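L-amino acid deaminase (Proteus vulgaris, PDB 5I39) binds FAD and, as a membrane-bound flavoprotein, probably catalyses the oxidative deamination of L-amino acids. Local coordinates at residues A[84-88]-A[134-138]; A[93-97]-A[375-379]; A[152-157]-A[174-180]; A[354-358]-A[369-373]. One frame throughout, in Å; residues are numbered along the deposited sequence. Where two conformers were deposited one is given.

Contact 1. Residues A[84-88]-A[134-138]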
# COMPACT_ATOMS: atom_id res chain seq x y z
N ILE A 84 -2.22 2.26 -8.61
CA ILE A 84 -3.15 2.28 -9.74
C ILE A 84 -4.56 2.62 -9.30
O ILE A 84 -4.96 2.32 -8.18
CB ILE A 84 -3.14 0.94 -10.53
CG1 ILE A 84 -3.81 -0.21 -9.77
CG2 ILE A 84 -1.71 0.57 -10.93
CD1 ILE A 84 -3.97 -1.49 -10.57
N SER A 85 -5.29 3.26 -10.21
CA SER A 85 -6.74 3.42 -10.07
C SER A 85 -7.53 2.50 -11.01
O SER A 85 -8.76 2.49 -10.94
CB SER A 85 -7.14 4.87 -10.33
OG SER A 85 -6.87 5.23 -11.67
N TYR A 86 -6.84 1.72 -11.84
CA TYR A 86 -7.48 0.91 -12.89
C TYR A 86 -8.55 -0.02 -12.32
O TYR A 86 -8.27 -0.77 -11.39
CB TYR A 86 -6.44 0.08 -13.64
CG TYR A 86 -6.83 -0.33 -15.04
CD1 TYR A 86 -7.08 0.62 -16.02
CD2 TYR A 86 -6.87 -1.68 -15.42
CE1 TYR A 86 -7.41 0.25 -17.32
CE2 TYR A 86 -7.20 -2.05 -16.72
CZ TYR A 86 -7.47 -1.08 -17.65
OH TYR A 86 -7.77 -1.44 -18.93
N LYS A 87 -9.76 0.07 -12.90
CA LYS A 87 -10.93 -0.74 -12.51
C LYS A 87 -11.46 -0.47 -11.09
O LYS A 87 -12.34 -1.19 -10.62
CB LYS A 87 -10.68 -2.24 -12.70
CG LYS A 87 -10.55 -2.70 -14.14
CD LYS A 87 -10.45 -4.22 -14.19
CE LYS A 87 -10.60 -4.76 -15.60
NZ LYS A 87 -10.54 -6.24 -15.64
N MSE A 88 -10.97 0.56 -10.41
CA MSE A 88 -11.45 0.80 -9.04
C MSE A 88 -12.90 1.23 -9.09
O MSE A 88 -13.27 2.05 -9.93
CB MSE A 88 -10.65 1.84 -8.28
CG MSE A 88 -9.22 1.40 -7.97
SE MSE A 88 -9.15 -0.13 -6.74
CE MSE A 88 -7.90 -1.22 -7.81
N VAL A 134 -13.75 -2.73 -19.48
CA VAL A 134 -12.76 -1.67 -19.23
C VAL A 134 -13.10 -0.39 -20.00
O VAL A 134 -12.96 0.70 -19.46
CB VAL A 134 -11.28 -2.11 -19.46
CG1 VAL A 134 -10.92 -3.25 -18.52
CG2 VAL A 134 -10.98 -2.50 -20.90
N ARG A 135 -13.57 -0.53 -21.24
CA ARG A 135 -13.99 0.65 -22.00
C ARG A 135 -15.12 1.40 -21.32
O ARG A 135 -15.08 2.63 -21.21
CB ARG A 135 -14.36 0.28 -23.43
CG ARG A 135 -13.16 0.17 -24.34
CD ARG A 135 -13.52 -0.35 -25.71
NE ARG A 135 -12.54 0.05 -26.72
CZ ARG A 135 -12.28 -0.62 -27.85
NH1 ARG A 135 -12.89 -1.76 -28.13
NH2 ARG A 135 -11.38 -0.13 -28.70
N LYS A 136 -16.11 0.67 -20.81
CA LYS A 136 -17.21 1.29 -20.07
C LYS A 136 -16.69 1.99 -18.81
O LYS A 136 -17.11 3.10 -18.50
CB LYS A 136 -18.29 0.28 -19.68
CG LYS A 136 -19.52 0.92 -19.07
CD LYS A 136 -20.56 -0.08 -18.61
CE LYS A 136 -21.76 0.64 -18.01
NZ LYS A 136 -22.80 -0.30 -17.52
N TRP A 137 -15.78 1.33 -18.09
CA TRP A 137 -15.19 1.88 -16.88
C TRP A 137 -14.49 3.22 -17.16
O TRP A 137 -14.70 4.20 -16.45
CB TRP A 137 -14.24 0.86 -16.24
CG TRP A 137 -13.69 1.32 -14.94
CD1 TRP A 137 -14.25 1.17 -13.70
CD2 TRP A 137 -12.48 2.06 -14.74
NE1 TRP A 137 -13.46 1.76 -12.75
CE2 TRP A 137 -12.36 2.31 -13.36
CE3 TRP A 137 -11.47 2.51 -15.60
CZ2 TRP A 137 -11.28 3.01 -12.81
CZ3 TRP A 137 -10.39 3.21 -15.05
CH2 TRP A 137 -10.31 3.45 -13.67
N ILE A 138 -13.69 3.27 -18.23
CA ILE A 138 -12.98 4.50 -18.60
C ILE A 138 -13.97 5.59 -19.04
O ILE A 138 -13.86 6.74 -18.61
CB ILE A 138 -11.93 4.27 -19.69
CG1 ILE A 138 -10.85 3.27 -19.22
CG2 ILE A 138 -11.25 5.58 -20.06
CD1 ILE A 138 -9.92 2.79 -20.30
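The indole of W137 lies with one face against the tight turn at 84-88. Over that face sit the peptide carbon of Y86 and the backbone N of K87, both offset toward the rim. K87 CA stands 3.6 Å from the centroid of the five-membered ring and 20° off its normal, a CH-pi contact. At the edge, NE1 of W137 donates to M88 O at 2.8 Å; the oxygen lies almost exactly in the indole plane, whereas the donor approaches from above the carbonyl plane of M88. W137 holds CG anti to its backbone N (chi1 -175°), which carries the ring off helix 128-143 toward the turn. The phenol of Y86 meets the six-membered ring of W137 obliquely, centroids 5.9 Å apart, and its OH comes 3.6 Å from V134 CB. The turn, in the loop between strand 82-83 and helix 90-103, is type II from S85 to M88 and is closed by a bond of 3.0 Å from M88 N to S85 O. Beyond V134, the ammonium of K87 forms a salt bridge with D130, one turn earlier on the same helix. Chemically, then, W137 meets turn backbone while V134 meets the ends of Y86 and K87: one polar bond fixes the rotation of the indole, and the backbone of Y86 and K87 over its face adds to this bond.

Contact 2. Residues A[93-97]-A[375-379]. With FAD (flavin-adenine dinucleotide), chain B.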
# COMPACT_ATOMS: atom_id res chain seq x y z
N PHE A 93 -12.23 4.87 -6.03
CA PHE A 93 -11.54 5.51 -7.14
C PHE A 93 -10.78 6.76 -6.69
O PHE A 93 -9.58 6.88 -6.96
CB PHE A 93 -12.47 5.88 -8.29
CG PHE A 93 -11.76 6.64 -9.36
CD1 PHE A 93 -10.97 5.97 -10.29
CD2 PHE A 93 -11.75 8.03 -9.37
CE1 PHE A 93 -10.25 6.66 -11.25
CE2 PHE A 93 -11.03 8.73 -10.31
CZ PHE A 93 -10.28 8.05 -11.26
N LEU A 94 -11.46 7.69 -6.03
CA LEU A 94 -10.80 8.94 -5.64
C LEU A 94 -9.69 8.71 -4.61
O LEU A 94 -8.67 9.38 -4.63
CB LEU A 94 -11.80 9.98 -5.17
CG LEU A 94 -12.65 10.61 -6.28
CD1 LEU A 94 -13.71 11.50 -5.68
CD2 LEU A 94 -11.81 11.40 -7.28
N LEU A 95 -9.89 7.75 -3.71
CA LEU A 95 -8.85 7.37 -2.78
C LEU A 95 -7.55 7.02 -3.52
O LEU A 95 -6.46 7.43 -3.12
CB LEU A 95 -9.34 6.20 -1.93
CG LEU A 95 -8.51 5.81 -0.71
CD1 LEU A 95 -8.57 6.87 0.37
CD2 LEU A 95 -9.03 4.50 -0.16
N HIS A 96 -7.68 6.30 -4.63
CA HIS A 96 -6.54 5.93 -5.47
C HIS A 96 -6.03 7.06 -6.37
O HIS A 96 -4.83 7.24 -6.53
CB HIS A 96 -6.88 4.70 -6.29
CG HIS A 96 -6.95 3.46 -5.47
ND1 HIS A 96 -6.34 2.29 -5.85
CD2 HIS A 96 -7.52 3.22 -4.27
CE1 HIS A 96 -6.55 1.37 -4.93
NE2 HIS A 96 -7.26 1.91 -3.96
N HIS A 97 -6.96 7.81 -6.95
CA HIS A 97 -6.64 8.91 -7.86
C HIS A 97 -5.87 10.00 -7.11
O HIS A 97 -4.82 10.47 -7.57
CB HIS A 97 -7.95 9.43 -8.44
CG HIS A 97 -7.81 10.44 -9.52
ND1 HIS A 97 -7.27 10.15 -10.76
CD2 HIS A 97 -8.22 11.73 -9.58
CE1 HIS A 97 -7.34 11.24 -11.52
NE2 HIS A 97 -7.91 12.20 -10.82
N TRP A 375 -4.64 -2.32 -0.94
CA TRP A 375 -4.04 -1.24 -1.72
C TRP A 375 -3.52 -0.12 -0.81
O TRP A 375 -3.51 1.05 -1.20
CB TRP A 375 -5.07 -0.69 -2.70
CG TRP A 375 -5.43 -1.64 -3.79
CD1 TRP A 375 -6.59 -2.35 -3.91
CD2 TRP A 375 -4.64 -1.97 -4.93
NE1 TRP A 375 -6.56 -3.11 -5.05
CE2 TRP A 375 -5.37 -2.90 -5.69
CE3 TRP A 375 -3.37 -1.58 -5.37
CZ2 TRP A 375 -4.88 -3.44 -6.89
CZ3 TRP A 375 -2.88 -2.11 -6.56
CH2 TRP A 375 -3.64 -3.04 -7.30
N GLY A 376 -3.06 -0.48 0.38
CA GLY A 376 -2.68 0.51 1.38
C GLY A 376 -1.51 1.38 0.99
O GLY A 376 -1.45 2.53 1.40
N MSE A 377 -0.56 0.87 0.21
CA MSE A 377 0.55 1.71 -0.21
C MSE A 377 0.02 2.87 -1.03
O MSE A 377 0.31 4.04 -0.74
CB MSE A 377 1.61 0.95 -1.01
CG MSE A 377 2.36 -0.10 -0.20
SE MSE A 377 3.38 0.65 1.31
CE MSE A 377 4.51 1.91 0.32
N THR A 378 -0.79 2.55 -2.04
CA THR A 378 -1.41 3.53 -2.93
C THR A 378 -2.28 4.54 -2.17
O THR A 378 -2.22 5.74 -2.41
CB THR A 378 -2.28 2.82 -3.97
OG1 THR A 378 -1.47 1.94 -4.75
CG2 THR A 378 -2.96 3.81 -4.92
N GLU A 379 -3.13 4.01 -1.29
CA GLU A 379 -4.14 4.79 -0.61
C GLU A 379 -3.61 5.64 0.53
O GLU A 379 -4.22 6.65 0.89
CB GLU A 379 -5.21 3.86 -0.05
CG GLU A 379 -5.98 3.10 -1.12
CD GLU A 379 -6.75 1.91 -0.59
OE1 GLU A 379 -6.59 1.54 0.59
OE2 GLU A 379 -7.52 1.32 -1.39
PA FAD B . 1.46 -3.51 7.84
O1A FAD B . 1.37 -5.04 7.92
O2A FAD B . 2.55 -3.00 6.92
O5B FAD B . 1.75 -2.87 9.27
C5B FAD B . 0.97 -3.15 10.42
C4B FAD B . 1.96 -3.16 11.58
O4B FAD B . 1.22 -3.27 12.81
C3B FAD B . 2.91 -4.35 11.52
O3B FAD B . 4.25 -3.89 11.41
C2B FAD B . 2.60 -5.10 12.82
O2B FAD B . 3.75 -5.75 13.40
C1B FAD B . 2.02 -4.01 13.70
N9A FAD B . 1.14 -4.46 14.79
C8A FAD B . 0.11 -5.26 14.68
N7A FAD B . -0.53 -5.43 15.86
C5A FAD B . 0.16 -4.69 16.72
C6A FAD B . 0.07 -4.40 18.15
N6A FAD B . -0.91 -4.96 18.89
N1A FAD B . 0.97 -3.57 18.70
C2A FAD B . 1.93 -2.99 17.97
N3A FAD B . 2.10 -3.22 16.66
C4A FAD B . 1.25 -4.04 16.03
N1 FAD B . -0.66 -2.16 -2.16
C2 FAD B . -0.50 -1.34 -3.20
O2 FAD B . -0.94 -0.18 -3.09
N3 FAD B . 0.11 -1.76 -4.33
C4 FAD B . 0.58 -2.99 -4.52
O4 FAD B . 1.15 -3.30 -5.56
C4X FAD B . 0.42 -3.97 -3.44
N5 FAD B . 0.81 -5.27 -3.54
C5X FAD B . 0.80 -6.06 -2.46
C6 FAD B . 1.39 -7.32 -2.48
C7 FAD B . 1.45 -8.13 -1.35
C7M FAD B . 2.14 -9.47 -1.39
C8 FAD B . 0.85 -7.65 -0.09
C8M FAD B . 0.92 -8.47 1.18
C9 FAD B . 0.24 -6.40 -0.07
C9A FAD B . 0.19 -5.59 -1.20
N10 FAD B . -0.43 -4.33 -1.18
C10 FAD B . -0.23 -3.44 -2.23
C1' FAD B . -1.12 -3.85 -0.00
C2' FAD B . -0.26 -3.05 0.92
O2' FAD B . 1.02 -3.67 1.01
C3' FAD B . -0.98 -3.02 2.27
O3' FAD B . -2.36 -2.62 2.12
C4' FAD B . -0.34 -2.07 3.25
O4' FAD B . 1.08 -2.32 3.34
C5' FAD B . -0.97 -2.25 4.62
O5' FAD B . -0.28 -1.37 5.51
P FAD B . -0.56 -1.49 7.10
O1P FAD B . 0.24 -0.41 7.76
O2P FAD B . -2.05 -1.59 7.34
O3P FAD B . -0.01 -2.98 7.45
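H96 has the most surface buried by this contact, and its imidazole is held on several sides. NE2 donates to OE2 of E379 at 2.6 Å with an N-H...O angle of 149°. The bond uses the anti lone pair of the carboxylate oxygen, and the imidazole and carboxylate planes are turned 71° apart. E379, next in buried surface, reaches the ring through a chain extended beyond CG (chi2 164°). Its methylene and carboxylate carbons also receive L95, whose CD2 comes 3.5 Å from E379 CD in an oblique crossing. The CE1 corner of H96 points into the face of W375, 3.4 Å from W375 CG, giving an offset edge-to-face pair. Over a face of the imidazole lies the methyl of T378, with CG2 4.2 Å from the ring centroid. The other nitrogen, ND1, is bonded to I84 O, so both nitrogens are engaged and a flip of the ring would cost it both bonds. The same short helical start grips the cofactor: T378 N and T378 OG1 both donate to FAD O2, at 2.9 and 2.7 Å, while G376 N donates to FAD O3' at 2.8 Å. Thus H96 is second shell to the flavin. In the fold, helix 90-103 packs against the N-terminal end of helix 376-392, where W375 is the N-cap, and strand 82-83 adds Q82 against W375 and A83 against T378.

Contact 3. Residues A[152-157]-A[174-180]; sequences KTRIIE and IAGFEED
I156 and F177 form the apolar centre, with I156 CD1 3.8 Å from F177 CB and A175 close beside I156 on the same face. This side is covered by L161 of helix 158-164 and by V122 of strand 117-123. I155, on the other face, packs by CG2 3.6 Å from I174 CG1 and against helix 128-143, its CD1 methyl near the bare CA of G176. Strands 153-156 and 175-178 run antiparallel, their axes 4.5 Å apart at closest approach. R154 with F177 and I156 with A175 are the hydrogen-bonded pairs, each tied by two backbone bonds, and T153 with E178 and I155 with G176 are the non-hydrogen-bonded ones. Helix 158-164 separates the strands in sequence, so they are not a simple hairpin; strand 175-178 continues the sheet to 117-123 through backbone bonds of G176 with E123 and E178 with R121. Farther out, F177, with CG anti to the backbone N (chi1 -176°), sets its ring alongside R154, guanidinium and ring planes 83° apart, CD2 over one guanidinium face. NH2 of R154 makes a salt bridge to E179 OE1 at 3.0 Å, nearly straight at 173°, and is shared with E160. A water joins R154 NE, E179 OE1 and K152 O, and a second links K152 N, T153 OG1 and D180 OD1. The carboxylates of E178 and D180 both pair with K100.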
# COMPACT_ATOMS: atom_id res chain seq x y z
N LYS A 152 -5.81 10.04 -16.61
CA LYS A 152 -4.84 9.72 -17.67
C LYS A 152 -4.86 8.26 -18.13
O LYS A 152 -3.86 7.74 -18.62
CB LYS A 152 -3.43 10.15 -17.22
CG LYS A 152 -3.34 11.65 -16.95
CD LYS A 152 -1.98 12.26 -17.24
CE LYS A 152 -2.06 13.78 -17.33
NZ LYS A 152 -2.08 14.30 -18.72
N THR A 153 -6.03 7.63 -18.03
CA THR A 153 -6.20 6.24 -18.42
C THR A 153 -6.99 6.18 -19.72
O THR A 153 -8.03 6.83 -19.86
CB THR A 153 -6.91 5.47 -17.32
OG1 THR A 153 -6.12 5.58 -16.14
CG2 THR A 153 -7.07 4.00 -17.68
N ARG A 154 -6.51 5.38 -20.66
CA ARG A 154 -7.10 5.32 -21.99
C ARG A 154 -6.68 4.06 -22.72
O ARG A 154 -5.67 3.44 -22.38
CB ARG A 154 -6.70 6.57 -22.80
CG ARG A 154 -5.20 6.76 -22.95
CD ARG A 154 -4.86 8.14 -23.51
NE ARG A 154 -3.43 8.35 -23.38
CZ ARG A 154 -2.49 7.89 -24.21
NH1 ARG A 154 -2.82 7.24 -25.33
NH2 ARG A 154 -1.21 8.11 -23.95
N ILE A 155 -7.46 3.69 -23.72
CA ILE A 155 -7.20 2.50 -24.53
C ILE A 155 -6.19 2.84 -25.62
O ILE A 155 -6.35 3.85 -26.32
CB ILE A 155 -8.51 1.96 -25.16
CG1 ILE A 155 -9.53 1.57 -24.08
CG2 ILE A 155 -8.24 0.80 -26.12
CD1 ILE A 155 -9.17 0.36 -23.24
N ILE A 156 -5.18 1.99 -25.78
CA ILE A 156 -4.16 2.18 -26.81
C ILE A 156 -4.00 0.98 -27.73
O ILE A 156 -4.28 -0.16 -27.36
CB ILE A 156 -2.78 2.57 -26.20
CG1 ILE A 156 -2.21 1.45 -25.32
CG2 ILE A 156 -2.92 3.89 -25.45
CD1 ILE A 156 -0.77 1.70 -24.90
N GLU A 157 -3.56 1.30 -28.95
CA GLU A 157 -3.30 0.34 -30.02
C GLU A 157 -2.12 0.85 -30.83
O GLU A 157 -1.69 1.99 -30.65
CB GLU A 157 -4.50 0.24 -30.97
CG GLU A 157 -5.81 -0.23 -30.37
CD GLU A 157 -6.98 0.03 -31.30
OE1 GLU A 157 -7.21 1.21 -31.65
OE2 GLU A 157 -7.67 -0.93 -31.69
N ILE A 174 -4.26 -4.57 -28.31
CA ILE A 174 -5.02 -3.53 -27.62
C ILE A 174 -4.78 -3.64 -26.12
O ILE A 174 -4.58 -4.73 -25.60
CB ILE A 174 -6.53 -3.63 -27.98
CG1 ILE A 174 -7.28 -2.37 -27.54
CG2 ILE A 174 -7.17 -4.90 -27.41
CD1 ILE A 174 -8.60 -2.19 -28.26
N ALA A 175 -4.79 -2.50 -25.44
CA ALA A 175 -4.60 -2.49 -23.99
C ALA A 175 -5.16 -1.25 -23.36
O ALA A 175 -5.29 -0.21 -24.00
CB ALA A 175 -3.12 -2.59 -23.65
N GLY A 176 -5.48 -1.36 -22.07
CA GLY A 176 -5.77 -0.21 -21.24
C GLY A 176 -4.47 0.34 -20.68
O GLY A 176 -3.71 -0.40 -20.06
N PHE A 177 -4.24 1.63 -20.89
CA PHE A 177 -3.00 2.30 -20.50
C PHE A 177 -3.29 3.32 -19.42
O PHE A 177 -3.90 4.36 -19.70
CB PHE A 177 -2.38 2.97 -21.73
CG PHE A 177 -1.04 3.64 -21.50
CD1 PHE A 177 -0.07 3.11 -20.64
CD2 PHE A 177 -0.72 4.79 -22.21
CE1 PHE A 177 1.17 3.73 -20.50
CE2 PHE A 177 0.51 5.41 -22.07
CZ PHE A 177 1.46 4.88 -21.21
N GLU A 178 -2.89 3.03 -18.19
CA GLU A 178 -2.96 4.00 -17.11
C GLU A 178 -1.62 4.73 -17.17
O GLU A 178 -0.63 4.28 -16.58
CB GLU A 178 -3.19 3.32 -15.77
CG GLU A 178 -3.27 4.29 -14.60
CD GLU A 178 -3.79 3.68 -13.32
OE1 GLU A 178 -4.51 2.66 -13.36
OE2 GLU A 178 -3.50 4.25 -12.24
N GLU A 179 -1.59 5.82 -17.93
CA GLU A 179 -0.32 6.45 -18.29
C GLU A 179 0.44 6.96 -17.07
O GLU A 179 1.67 6.96 -17.06
CB GLU A 179 -0.52 7.59 -19.29
CG GLU A 179 0.80 8.22 -19.73
CD GLU A 179 0.74 9.00 -21.03
OE1 GLU A 179 -0.35 9.44 -21.43
OE2 GLU A 179 1.81 9.21 -21.65
N ASP A 180 -0.29 7.39 -16.05
CA ASP A 180 0.31 7.92 -14.83
C ASP A 180 0.34 6.94 -13.67
O ASP A 180 0.43 7.35 -12.52
CB ASP A 180 -0.39 9.22 -14.43
CG ASP A 180 -1.80 8.98 -13.93
OD1 ASP A 180 -2.42 7.96 -14.31
OD2 ASP A 180 -2.27 9.82 -13.14
O HOH W 1 -5.26 7.86 -14.69
O HOH W 2 -3.03 9.46 -20.79
O HOH W 3 -6.88 3.96 -14.15

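Contact 4. Residues A[354-358]-A[369-373]; sequences ENPII and INTAT. With FAD (flavin-adenine dinucleotide), chain B; EDO (1,2-ethanediol), chain H.
Backbone bonds come first. I357 N donates to T371 O at 3.0 Å and T371 N to I357 O at 2.9 Å, the second approaching nearly along the C=O axis, so I357 and T371 make an antiparallel hydrogen-bonded pair. I358 and N370 follow as the non-hydrogen-bonded pair, where I358 CA touches I369 O at 3.2 Å through a CA-H...O contact. Together they define the hairpin of strands 357-360 and 367-371, at one edge of the mixed sheet that includes strand 40-43, which leads into the probable Rossmann-type GxGxxG motif. Among apolar contacts, I357 CD1 reaches A372 CB at 3.8 Å, and I357 CG2 lies 4.1 Å from I369 CG2. Separately, the ring of P356 packs obliquely against T373. On the other face of the strands, I358 and N370 lie alongside each other, CG1 of the former 3.6 Å from OD1 of the latter. Beyond the paired strands, A372 takes a left-handed backbone conformation (phi 62°), and one water joins the two segments, donating to A372 O at 2.7 Å and weakly to N355 O. Polar contacts with other groups close the list. The carbonyl oxygen of T373 accepts a bond from FAD O3' at 2.8 Å. T373 has OG1 anti to its N (chi1 180°), which places that hydroxyl for its hydrogen bonds with E379 OE1 and W375 N. The chemistry is consistent with a paired strand end leading into a loop whose T373 carbonyl serves as a main-chain acceptor for the ribityl chain of the cofactor.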
# COMPACT_ATOMS: atom_id res chain seq x y z
N GLU A 354 -14.19 -5.80 -0.25
CA GLU A 354 -12.85 -5.50 -0.80
C GLU A 354 -12.44 -4.03 -0.71
O GLU A 354 -11.47 -3.61 -1.34
CB GLU A 354 -12.73 -6.02 -2.25
CG GLU A 354 -13.01 -7.52 -2.37
CD GLU A 354 -12.99 -8.04 -3.80
OE1 GLU A 354 -12.87 -7.24 -4.75
OE2 GLU A 354 -13.09 -9.27 -3.96
N ASN A 355 -13.14 -3.25 0.11
CA ASN A 355 -12.80 -1.84 0.32
C ASN A 355 -12.24 -1.64 1.73
O ASN A 355 -12.46 -2.48 2.60
CB ASN A 355 -14.02 -0.95 0.08
CG ASN A 355 -14.51 -1.02 -1.36
OD1 ASN A 355 -13.72 -1.25 -2.28
ND2 ASN A 355 -15.80 -0.83 -1.55
N PRO A 356 -11.49 -0.54 1.96
CA PRO A 356 -10.85 -0.34 3.26
C PRO A 356 -11.81 -0.16 4.43
O PRO A 356 -13.00 0.12 4.24
CB PRO A 356 -10.05 0.95 3.05
CG PRO A 356 -9.81 1.03 1.58
CD PRO A 356 -11.09 0.50 0.99
N ILE A 357 -11.27 -0.35 5.63
CA ILE A 357 -11.95 0.05 6.86
C ILE A 357 -11.17 1.23 7.44
O ILE A 357 -10.06 1.06 7.95
CB ILE A 357 -12.11 -1.11 7.87
CG1 ILE A 357 -12.97 -2.22 7.23
CG2 ILE A 357 -12.78 -0.60 9.14
CD1 ILE A 357 -13.05 -3.50 8.03
N ILE A 358 -11.77 2.41 7.30
CA ILE A 358 -11.19 3.67 7.77
C ILE A 358 -12.35 4.31 8.52
O ILE A 358 -13.26 4.84 7.89
CB ILE A 358 -10.73 4.58 6.61
CG1 ILE A 358 -9.75 3.85 5.69
CG2 ILE A 358 -10.10 5.85 7.17
CD1 ILE A 358 -9.64 4.47 4.31
N ILE A 369 -9.80 3.41 13.31
CA ILE A 369 -9.19 2.26 12.64
C ILE A 369 -8.83 2.66 11.22
O ILE A 369 -9.63 3.30 10.54
CB ILE A 369 -10.17 1.05 12.56
CG1 ILE A 369 -10.47 0.49 13.95
CG2 ILE A 369 -9.61 -0.05 11.66
CD1 ILE A 369 -11.66 -0.45 13.99
N ASN A 370 -7.64 2.28 10.76
CA ASN A 370 -7.21 2.47 9.37
C ASN A 370 -6.54 1.17 8.94
O ASN A 370 -5.37 0.95 9.24
CB ASN A 370 -6.25 3.66 9.26
CG ASN A 370 -5.86 3.96 7.82
OD1 ASN A 370 -6.38 3.38 6.87
ND2 ASN A 370 -4.94 4.90 7.65
N THR A 371 -7.29 0.31 8.26
CA THR A 371 -6.82 -1.05 8.01
C THR A 371 -7.62 -1.74 6.90
O THR A 371 -8.38 -1.10 6.16
CB THR A 371 -6.85 -1.86 9.34
OG1 THR A 371 -5.92 -2.94 9.28
CG2 THR A 371 -8.24 -2.40 9.68
N ALA A 372 -7.40 -3.04 6.77
CA ALA A 372 -8.22 -3.93 5.94
C ALA A 372 -8.19 -3.56 4.47
O ALA A 372 -9.21 -3.59 3.80
CB ALA A 372 -9.66 -3.99 6.46
N THR A 373 -7.00 -3.24 3.96
CA THR A 373 -6.88 -2.86 2.56
C THR A 373 -5.82 -3.68 1.83
O THR A 373 -4.75 -3.98 2.37
CB THR A 373 -6.62 -1.35 2.39
OG1 THR A 373 -6.50 -1.06 1.00
CG2 THR A 373 -5.36 -0.89 3.13
PA FAD B . 1.46 -3.51 7.84
O1A FAD B . 1.37 -5.04 7.92
O2A FAD B . 2.55 -3.00 6.92
O5B FAD B . 1.75 -2.87 9.27
C5B FAD B . 0.97 -3.15 10.42
C4B FAD B . 1.96 -3.16 11.58
O4B FAD B . 1.22 -3.27 12.81
C3B FAD B . 2.91 -4.35 11.52
O3B FAD B . 4.25 -3.89 11.41
C2B FAD B . 2.60 -5.10 12.82
O2B FAD B . 3.75 -5.75 13.40
C1B FAD B . 2.02 -4.01 13.70
N9A FAD B . 1.14 -4.46 14.79
C8A FAD B . 0.11 -5.26 14.68
N7A FAD B . -0.53 -5.43 15.86
C5A FAD B . 0.16 -4.69 16.72
C6A FAD B . 0.07 -4.40 18.15
N6A FAD B . -0.91 -4.96 18.89
N1A FAD B . 0.97 -3.57 18.70
C2A FAD B . 1.93 -2.99 17.97
N3A FAD B . 2.10 -3.22 16.66
C4A FAD B . 1.25 -4.04 16.03
N1 FAD B . -0.66 -2.16 -2.16
C2 FAD B . -0.50 -1.34 -3.20
O2 FAD B . -0.94 -0.18 -3.09
N3 FAD B . 0.11 -1.76 -4.33
C4 FAD B . 0.58 -2.99 -4.52
O4 FAD B . 1.15 -3.30 -5.56
C4X FAD B . 0.42 -3.97 -3.44
N5 FAD B . 0.81 -5.27 -3.54
C5X FAD B . 0.80 -6.06 -2.46
C6 FAD B . 1.39 -7.32 -2.48
C7 FAD B . 1.45 -8.13 -1.35
C7M FAD B . 2.14 -9.47 -1.39
C8 FAD B . 0.85 -7.65 -0.09
C8M FAD B . 0.92 -8.47 1.18
C9 FAD B . 0.24 -6.40 -0.07
C9A FAD B . 0.19 -5.59 -1.20
N10 FAD B . -0.43 -4.33 -1.18
C10 FAD B . -0.23 -3.44 -2.23
C1' FAD B . -1.12 -3.85 -0.00
C2' FAD B . -0.26 -3.05 0.92
O2' FAD B . 1.02 -3.67 1.01
C3' FAD B . -0.98 -3.02 2.27
O3' FAD B . -2.36 -2.62 2.12
C4' FAD B . -0.34 -2.07 3.25
O4' FAD B . 1.08 -2.32 3.34
C5' FAD B . -0.97 -2.25 4.62
O5' FAD B . -0.28 -1.37 5.51
P FAD B . -0.56 -1.49 7.10
O1P FAD B . 0.24 -0.41 7.76
O2P FAD B . -2.05 -1.59 7.34
O3P FAD B . -0.01 -2.98 7.45
C1 EDO H . -8.15 -5.37 -2.51
O1 EDO H . -9.26 -4.75 -3.18
C2 EDO H . -7.81 -6.71 -3.13
O2 EDO H . -8.89 -7.64 -2.92
O HOH W 4 -10.82 -4.65 1.94

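How the contacts relate
Contacts 2 and 4 are buried near the flavin and both touch FAD, whereas contacts 1 and 3 lie farther from the chain's centre and are only partly buried. Both segments of contact 4 fall between those of contact 2 in sequence: strand 367-371 leads into helix 376-392, and E379 of contact 2 meets T373 and P356 of contact 4. Contact 1 also touches contact 2 by way of I84 and M88, and contact 3 through S85 and E178. Chemistry follows place: contact 4 and contact 3 rest on backbone pairing, but the latter adds a solvated salt-bridge edge, contact 2 uses a His-carboxylate bond, and contact 1 lays an indole face on the backbone of a turn.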